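Local coordinates for protein nigritoxine (Vibrio nigripulchritudo, PDB 5M41) that acts as a bacterial toxin against crustaceans and insects and has a new fold, at residues 247-251 against 355-360; 327-332 against 343-348. All blocks are in the same frame, centred on the assembly; numbering follows the deposited sequence.

How the contacts relate
Contact 1 and contact 2 lie side by side in the middle of the chain, their centres about 12 Å apart. Contact 1 joins the loop between helices 240-245 and 253-264 to the successive strands 354-357 and 359-363, which belong to two different sheets; contact 2 is the hairpin of strands 328-336 and 340-348, which falls inside the chain span that contact 1 closes. Strand 340-348 leads directly into strand 354-357, and strands 328-336 and 359-363 both pair with strand 366-370 in one antiparallel sheet. The two also touch: Gln-248 and Val-355 pack on Val-328, and Val-355 on Val-348. The interhelical loop thus lies where a three-stranded sheet passes into the six-stranded one, beside the hairpin.

Contact 1 of 2, residues 247-251 against 355-360; sequences IQSPF and VVRGGI
The amide end of Gln-248 reaches Val-355, with NE2 3.0 Å from the carbonyl O of Val-355 and close to its CG1 branch. With CG opposite the carbonyl carbon (chi1 -64°) and the chain extended beyond it, the carboxamide is carried past the valine obliquely. Farther along, the carbonyl O of Pro-250 lies at the edge of the Arg-357 guanidinium, in its plane, 3.0 Å from NH2. That guanidinium curls back on the carbonyl of the next residue: a chi3 of -62° bends the chain, so that NE gives a hydrogen bond to Gly-358 O at 2.9 Å, nearly in line with the carbonyl, while NH2 adds a weaker one to the same oxygen. NH1 forms a salt bridge with Asp-259 of helix 253-264, which fixes the third nitrogen and ties the strand to the helix that follows the loop. Val-356 and Arg-357 both face Thr-427 in a classic beta bulge, and it is beside this irregularity that the loop runs; the line from Gln-248 to Phe-251 lies 22° from that between Val-355 and Ile-360. Segment 247-251 is not a strand, and two waters bridge the backbones. One donates to Ile-247 O and Ser-249 O and accepts from Gly-358 N at 2.9 Å; the other donates to Ile-247 O and Val-356 O. Close backbone approach continues at the glycines, where Gly-358 CA makes a CA-H...O contact with Gln-248 O and the CA atoms of Pro-250 and Gly-359 come within 3.7 Å. Beyond them the contact turns apolar. Ile-360 swings CG1 and CD1 back to the loop, CG1 lying 4.0 Å from Phe-251 CE1 in an oblique approach and CD1 reaching both Phe-251 CZ and Pro-250 CB. Pro-250 CB in turn sits over the centre of one Phe-251 ring face.

Contact 2 of 2, residues 327-332 against 343-348; sequences DVISLS and AKLSKV
Leu-345 meets Leu-331 and Ile-329 through a single methyl, CD2. Its CB leaves the strand on the face shared with those two residues, and a chi1 of -61° sets CG beside the backbone N. From there a chi2 of 170° sends CD1 onward, anti to CA, while CD2 turns to the neighbouring strand. CD2 lies 3.8 Å from both CB and CD1 of Leu-331 and 3.9 Å from Ile-329 CD1, in contact with both side chains. The Leu-345 side chain also touches Leu-313 and Ala-317 of helix 302-319, while Leu-331 and Ile-329 touch Leu-376 of helix 373-382, so this face of the sheet is roofed by helices. The strands form an antiparallel beta hairpin, their directions 156° apart. Leu-331 and Leu-345 are a non-hydrogen-bonded pair, flanked by the hydrogen-bonded pairs Ser-330 with Ser-346 and Ser-332 with Lys-344; each of these pairs is joined by two backbone hydrogen bonds, for instance Ser-330 N to Ser-346 O at 2.8 Å. On the serine face, a water donates to Ser-330 O and to Ser-332 OG, at 2.6 Å from the latter, and is hydrogen-bonded to Ser-346 OG. Ser-332 OG is also hydrogen-bonded to Asp-368 of strand 366-370.

Contact 1 of 2, residues 247-251 against 355-360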
# COMPACT_ATOMS: atom_id res chain seq x y z
N ILE A 247 -6.16 20.63 -4.98
CA ILE A 247 -4.85 20.91 -4.35
C ILE A 247 -4.28 19.76 -3.49
O ILE A 247 -3.07 19.57 -3.45
CB ILE A 247 -4.86 22.27 -3.56
CG1 ILE A 247 -3.48 22.62 -3.02
CG2 ILE A 247 -5.74 22.21 -2.33
CD1 ILE A 247 -2.51 23.09 -4.09
N GLN A 248 -5.14 19.01 -2.82
CA GLN A 248 -4.67 17.86 -2.03
C GLN A 248 -4.95 16.52 -2.74
O GLN A 248 -4.96 15.47 -2.10
CB GLN A 248 -5.29 17.90 -0.62
CG GLN A 248 -4.82 19.12 0.17
CD GLN A 248 -5.27 19.08 1.63
OE1 GLN A 248 -6.42 18.84 1.91
NE2 GLN A 248 -4.34 19.35 2.54
N SER A 249 -5.20 16.54 -4.04
CA SER A 249 -5.51 15.30 -4.76
C SER A 249 -4.20 14.57 -5.12
O SER A 249 -3.12 15.18 -5.13
CB SER A 249 -6.37 15.57 -6.00
OG SER A 249 -5.58 16.16 -7.01
N PRO A 250 -4.29 13.27 -5.40
CA PRO A 250 -3.06 12.49 -5.60
C PRO A 250 -2.14 12.99 -6.74
O PRO A 250 -0.90 12.92 -6.58
CB PRO A 250 -3.58 11.09 -5.89
CG PRO A 250 -4.87 11.03 -5.11
CD PRO A 250 -5.48 12.39 -5.27
N PHE A 251 -2.72 13.48 -7.86
CA PHE A 251 -1.88 13.89 -9.00
C PHE A 251 -1.99 15.40 -9.23
O PHE A 251 -1.74 15.87 -10.31
CB PHE A 251 -2.21 13.08 -10.30
CG PHE A 251 -2.36 11.57 -10.06
CD1 PHE A 251 -1.24 10.77 -9.78
CD2 PHE A 251 -3.61 10.98 -10.08
CE1 PHE A 251 -1.38 9.40 -9.55
CE2 PHE A 251 -3.75 9.61 -9.84
CZ PHE A 251 -2.63 8.82 -9.59
N VAL A 355 -1.53 18.29 6.49
CA VAL A 355 -1.34 17.54 5.26
C VAL A 355 -0.94 18.55 4.18
O VAL A 355 -1.66 19.55 3.96
CB VAL A 355 -2.61 16.77 4.84
CG1 VAL A 355 -2.42 16.14 3.45
CG2 VAL A 355 -2.91 15.66 5.86
N VAL A 356 0.20 18.30 3.54
CA VAL A 356 0.72 19.20 2.51
C VAL A 356 0.11 18.84 1.14
O VAL A 356 -0.46 19.69 0.48
CB VAL A 356 2.27 19.23 2.49
CG1 VAL A 356 2.80 20.10 1.36
CG2 VAL A 356 2.79 19.81 3.81
N ARG A 357 0.18 17.57 0.76
CA ARG A 357 -0.31 17.14 -0.53
C ARG A 357 -0.77 15.69 -0.45
O ARG A 357 -0.23 14.91 0.36
CB ARG A 357 0.80 17.30 -1.61
CG ARG A 357 2.09 16.51 -1.31
CD ARG A 357 2.92 16.24 -2.58
NE ARG A 357 2.12 15.41 -3.48
CZ ARG A 357 1.89 15.62 -4.77
NH1 ARG A 357 2.48 16.62 -5.43
NH2 ARG A 357 1.10 14.77 -5.41
N GLY A 358 -1.74 15.33 -1.28
CA GLY A 358 -2.09 13.92 -1.44
C GLY A 358 -1.07 13.17 -2.29
O GLY A 358 -0.05 13.74 -2.68
N GLY A 359 -1.33 11.90 -2.59
CA GLY A 359 -0.44 11.12 -3.41
C GLY A 359 -0.71 9.63 -3.33
O GLY A 359 -1.81 9.19 -2.96
N ILE A 360 0.30 8.86 -3.72
CA ILE A 360 0.22 7.40 -3.72
C ILE A 360 1.34 6.92 -2.83
O ILE A 360 2.48 7.35 -2.99
CB ILE A 360 0.38 6.81 -5.15
CG1 ILE A 360 -0.61 7.46 -6.14
CG2 ILE A 360 0.20 5.29 -5.14
CD1 ILE A 360 -2.09 7.26 -5.83
O HOH W 1 -1.82 17.02 -3.63
O HOH W 2 -0.78 20.59 -2.16

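Contact 2 of 2, residues 327-332 against 343-348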
# COMPACT_ATOMS: atom_id res chain seq x y z
N ASP A 327 -12.14 16.29 3.97
CA ASP A 327 -11.29 15.47 4.83
C ASP A 327 -10.29 14.69 4.01
O ASP A 327 -10.67 14.08 2.99
CB ASP A 327 -12.13 14.42 5.59
CG ASP A 327 -12.92 15.00 6.75
OD1 ASP A 327 -12.51 16.05 7.27
OD2 ASP A 327 -13.93 14.37 7.15
N VAL A 328 -9.04 14.65 4.47
CA VAL A 328 -8.02 13.84 3.82
C VAL A 328 -8.16 12.40 4.29
O VAL A 328 -8.25 12.12 5.48
CB VAL A 328 -6.60 14.39 4.10
CG1 VAL A 328 -5.54 13.42 3.59
CG2 VAL A 328 -6.41 15.75 3.41
N ILE A 329 -8.21 11.48 3.34
CA ILE A 329 -8.39 10.09 3.64
C ILE A 329 -7.31 9.27 2.92
O ILE A 329 -6.73 9.72 1.93
CB ILE A 329 -9.81 9.58 3.29
CG1 ILE A 329 -10.13 9.73 1.81
CG2 ILE A 329 -10.89 10.31 4.11
CD1 ILE A 329 -11.32 8.89 1.37
N SER A 330 -7.04 8.09 3.45
CA SER A 330 -6.19 7.13 2.79
C SER A 330 -7.12 5.99 2.40
O SER A 330 -7.71 5.35 3.28
CB SER A 330 -5.11 6.63 3.74
OG SER A 330 -4.43 5.51 3.19
N LEU A 331 -7.28 5.77 1.10
CA LEU A 331 -7.95 4.56 0.66
C LEU A 331 -6.86 3.51 0.47
O LEU A 331 -6.06 3.58 -0.48
CB LEU A 331 -8.77 4.81 -0.61
CG LEU A 331 -9.22 3.62 -1.48
CD1 LEU A 331 -10.13 2.66 -0.73
CD2 LEU A 331 -9.93 4.15 -2.71
N SER A 332 -6.83 2.54 1.38
CA SER A 332 -5.84 1.47 1.34
C SER A 332 -6.36 0.31 0.52
O SER A 332 -7.46 -0.14 0.74
CB SER A 332 -5.52 0.95 2.75
OG SER A 332 -4.79 1.90 3.50
N ALA A 343 -10.13 -3.42 0.69
CA ALA A 343 -10.20 -1.96 0.62
C ALA A 343 -10.65 -1.48 1.98
O ALA A 343 -11.56 -2.06 2.59
CB ALA A 343 -11.18 -1.50 -0.44
N LYS A 344 -10.00 -0.42 2.47
CA LYS A 344 -10.30 0.14 3.76
C LYS A 344 -9.90 1.61 3.75
O LYS A 344 -8.80 1.94 3.31
CB LYS A 344 -9.50 -0.60 4.84
CG LYS A 344 -9.94 -0.31 6.27
CD LYS A 344 -9.55 -1.45 7.23
CE LYS A 344 -10.16 -1.24 8.63
NZ LYS A 344 -10.43 -2.56 9.31
N LEU A 345 -10.79 2.47 4.27
CA LEU A 345 -10.56 3.91 4.35
C LEU A 345 -10.05 4.25 5.73
O LEU A 345 -10.49 3.63 6.72
CB LEU A 345 -11.87 4.68 4.17
CG LEU A 345 -12.57 4.47 2.84
CD1 LEU A 345 -13.96 5.09 2.90
CD2 LEU A 345 -11.75 5.07 1.70
N SER A 346 -9.14 5.22 5.80
CA SER A 346 -8.69 5.79 7.05
C SER A 346 -8.79 7.29 6.90
O SER A 346 -8.57 7.83 5.82
CB SER A 346 -7.24 5.43 7.35
OG SER A 346 -7.03 4.04 7.53
N LYS A 347 -9.12 7.95 7.99
CA LYS A 347 -9.11 9.39 8.05
C LYS A 347 -7.77 9.77 8.67
O LYS A 347 -7.23 9.03 9.49
CB LYS A 347 -10.27 9.88 8.91
CG LYS A 347 -10.71 11.30 8.59
CD LYS A 347 -11.68 11.87 9.63
CE LYS A 347 -12.93 11.01 9.79
NZ LYS A 347 -13.91 11.66 10.71
N VAL A 348 -7.24 10.92 8.28
CA VAL A 348 -5.95 11.37 8.78
C VAL A 348 -6.10 11.78 10.23
O VAL A 348 -7.13 12.34 10.61
CB VAL A 348 -5.33 12.51 7.89
CG1 VAL A 348 -6.10 13.82 8.02
CG2 VAL A 348 -3.87 12.70 8.22
O HOH W 3 -6.29 3.40 4.98